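Local coordinates for polyhedrin (Orgyia pseudotsugata cypovirus 5, PDB 5A8V), which forms the crystalline occlusion bodies, or polyhedra, that protect cypovirus particles outside the host until insect larvae ingest them, at residues Ile113-Val118 and Arg169-Ser174. Numbering follows the deposited sequence.
Sequences IVQGSV and RMAGKS
With chi1 of Gln115 at -177°, its CG lies opposite the backbone N and comes within 3.5 Å of Ala171 O, while the extended remainder of the chain carries the amide off the sheet, on the face of Ile113 and Ser174, to Val244 and Glu242. Ile113 uses the equivalent branch: chi1 of -39° puts CG1 beside its own N and CG2 anti to it, where CG2 stands 3.5 Å from Lys173 O. Both side chains thus meet backbone oxygens, and the backbone itself supplies the polar pairing. Val114 and Lys173 form an antiparallel hydrogen-bonded pair, Val114 N to Lys173 O and Lys173 N to Val114 O each measuring 2.9 Å; the former is nearly straight at 170°. Just beyond the end of the strand, Gly116 N donates a further hydrogen bond to Ala171 O at 3.1 Å. Between these bonds Gln115 faces Gly172 with the CA atoms only 4.0 Å apart, and the absence of a side chain at Gly172 permits this approach, since a CB there would run into Val114 O. The buried amide of Gln115 is satisfied beyond the two strands: OE1 accepts from Val244 N and NE2 donates to Glu242 O, fixing its rotation. Lys173 sends NZ away from Val114 to Asn158 OD1, and Ser174 OG bonds Gln111 OE1. The arrangement is an antiparallel pairing within a sheet where strand 109-115 lies between 169-178 and 30-37; strand 162-166 flanks 169-178 on its other side, and there Ala171 and Gly172 together oppose Leu164 in a classic beta bulge.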
ATOM      1  N   ILE A 113      19.639   1.228   3.751  1.00 10.49           N
ATOM      2  CA  ILE A 113      20.132   2.458   4.368  1.00  8.89           C
ATOM      3  C   ILE A 113      19.047   3.193   5.126  1.00  9.57           C
ATOM      4  O   ILE A 113      17.942   3.387   4.619  1.00 10.12           O
ATOM      5  CB  ILE A 113      20.680   3.443   3.337  1.00 10.25           C
ATOM      6  CG1 ILE A 113      21.465   2.712   2.240  1.00  8.68           C
ATOM      7  CG2 ILE A 113      21.521   4.498   4.045  1.00  8.93           C
ATOM      8  CD1 ILE A 113      21.823   3.594   1.069  1.00  9.16           C
ATOM      9  N   VAL A 114      19.377   3.626   6.334  1.00  7.96           N
ATOM     10  CA  VAL A 114      18.445   4.355   7.172  1.00  9.99           C
ATOM     11  C   VAL A 114      19.107   5.665   7.558  1.00 10.18           C
ATOM     12  O   VAL A 114      20.246   5.666   8.012  1.00 11.43           O
ATOM     13  CB  VAL A 114      18.099   3.539   8.446  1.00 14.04           C
ATOM     14  CG1 VAL A 114      17.154   4.313   9.349  1.00 10.61           C
ATOM     15  CG2 VAL A 114      17.506   2.190   8.063  1.00  9.51           C
ATOM     16  N   GLN A 115      18.404   6.778   7.366  1.00 10.35           N
ATOM     17  CA  GLN A 115      18.965   8.098   7.638  1.00 11.56           C
ATOM     18  C   GLN A 115      17.995   8.988   8.423  1.00 12.48           C
ATOM     19  O   GLN A 115      16.813   9.088   8.092  1.00 11.30           O
ATOM     20  CB  GLN A 115      19.385   8.781   6.333  1.00 11.67           C
ATOM     21  CG  GLN A 115      20.042  10.138   6.526  1.00 12.03           C
ATOM     22  CD  GLN A 115      20.500  10.777   5.221  1.00 12.60           C
ATOM     23  OE1 GLN A 115      20.728  10.093   4.216  1.00  9.47           O
ATOM     24  NE2 GLN A 115      20.638  12.101   5.233  1.00 13.21           N
ATOM     25  N   GLY A 116      18.499   9.616   9.478  1.00 10.48           N
ATOM     26  CA  GLY A 116      17.697  10.534  10.263  1.00 12.63           C
ATOM     27  C   GLY A 116      18.028  10.433  11.734  1.00 13.19           C
ATOM     28  O   GLY A 116      19.031   9.830  12.105  1.00 13.95           O
ATOM     29  N   SER A 117      17.197  11.041  12.574  1.00 12.99           N
ATOM     30  CA  SER A 117      17.321  10.856  14.013  1.00 12.12           C
ATOM     31  C   SER A 117      16.471   9.650  14.375  1.00 11.24           C
ATOM     32  O   SER A 117      15.308   9.770  14.758  1.00 13.40           O
ATOM     33  CB  SER A 117      16.869  12.099  14.769  1.00 12.68           C
ATOM     34  OG  SER A 117      16.847  11.860  16.159  1.00 13.26           O
ATOM     35  N   VAL A 118      17.080   8.483  14.237  1.00 10.27           N
ATOM     36  CA  VAL A 118      16.391   7.208  14.289  1.00 11.11           C
ATOM     37  C   VAL A 118      16.723   6.481  15.577  1.00 12.43           C
ATOM     38  O   VAL A 118      17.825   6.622  16.108  1.00 14.11           O
ATOM     39  CB  VAL A 118      16.841   6.339  13.097  1.00 12.12           C
ATOM     40  CG1 VAL A 118      16.382   4.887  13.257  1.00 11.73           C
ATOM     41  CG2 VAL A 118      16.350   6.955  11.793  1.00  9.61           C
ATOM     42  N   ARG A 169      29.161  14.502  11.683  1.00 25.73           N
ATOM     43  CA  ARG A 169      28.214  13.728  12.475  1.00 23.13           C
ATOM     44  C   ARG A 169      27.789  12.507  11.687  1.00 20.23           C
ATOM     45  O   ARG A 169      27.877  12.496  10.458  1.00 17.62           O
ATOM     46  CB  ARG A 169      26.976  14.556  12.833  1.00 24.83           C
ATOM     47  CG  ARG A 169      27.262  15.925  13.432  1.00 30.54           C
ATOM     48  CD  ARG A 169      28.087  15.843  14.716  1.00 35.94           C
ATOM     49  NE  ARG A 169      27.274  15.575  15.903  1.00 36.10           N
ATOM     50  CZ  ARG A 169      27.751  15.567  17.146  1.00 36.35           C
ATOM     51  NH1 ARG A 169      29.036  15.812  17.373  1.00 37.77           N
ATOM     52  NH2 ARG A 169      26.941  15.316  18.166  1.00 33.71           N
HETATM   53  N   MSE A 170      27.336  11.479  12.394  1.00 17.78           N
HETATM   54  CA  MSE A 170      26.722  10.336  11.740  1.00 15.93           C
HETATM   55  C   MSE A 170      25.322  10.726  11.299  1.00 16.99           C
HETATM   56  O   MSE A 170      24.528  11.218  12.103  1.00 20.60           O
HETATM   57  CB  MSE A 170      26.651   9.136  12.682  1.00 17.36           C
HETATM   58  CG  MSE A 170      26.222   7.853  11.971  1.00 17.02           C
HETATM   59 SE   MSE A 170      25.972   6.323  13.171  1.00 24.45          SE
HETATM   60  CE  MSE A 170      24.152   6.728  13.789  1.00 16.61           C
ATOM     61  N   ALA A 171      25.016  10.517  10.025  1.00 13.10           N
ATOM     62  CA  ALA A 171      23.687  10.844   9.520  1.00 12.58           C
ATOM     63  C   ALA A 171      22.817   9.605   9.409  1.00 12.23           C
ATOM     64  O   ALA A 171      21.599   9.669   9.583  1.00 13.92           O
ATOM     65  CB  ALA A 171      23.778  11.557   8.180  1.00 15.31           C
ATOM     66  N   GLY A 172      23.442   8.473   9.119  1.00 10.25           N
ATOM     67  CA  GLY A 172      22.692   7.253   8.921  1.00 12.12           C
ATOM     68  C   GLY A 172      23.514   5.990   9.029  1.00 11.91           C
ATOM     69  O   GLY A 172      24.699   6.023   9.341  1.00 13.41           O
ATOM     70  N   LYS A 173      22.871   4.855   8.792  1.00 10.96           N
ATOM     71  CA  LYS A 173      23.570   3.583   8.864  1.00 10.61           C
ATOM     72  C   LYS A 173      23.178   2.726   7.674  1.00 10.61           C
ATOM     73  O   LYS A 173      22.081   2.843   7.132  1.00 10.84           O
ATOM     74  CB  LYS A 173      23.283   2.878  10.188  1.00 11.78           C
ATOM     75  CG  LYS A 173      23.434   3.774  11.400  1.00 12.83           C
ATOM     76  CD  LYS A 173      23.227   3.015  12.705  1.00 15.79           C
ATOM     77  CE  LYS A 173      24.381   2.070  12.992  1.00 17.74           C
ATOM     78  NZ  LYS A 173      24.300   1.532  14.377  1.00 17.23           N
ATOM     79  N   SER A 174      24.091   1.865   7.263  1.00 10.87           N
ATOM     80  CA  SER A 174      23.918   1.111   6.041  1.00 10.14           C
ATOM     81  C   SER A 174      24.220  -0.359   6.304  1.00 13.97           C
ATOM     82  O   SER A 174      25.104  -0.676   7.092  1.00  9.91           O
ATOM     83  CB  SER A 174      24.871   1.661   4.980  1.00 11.95           C
ATOM     84  OG  SER A 174      24.940   0.810   3.857  1.00 16.23           O
TER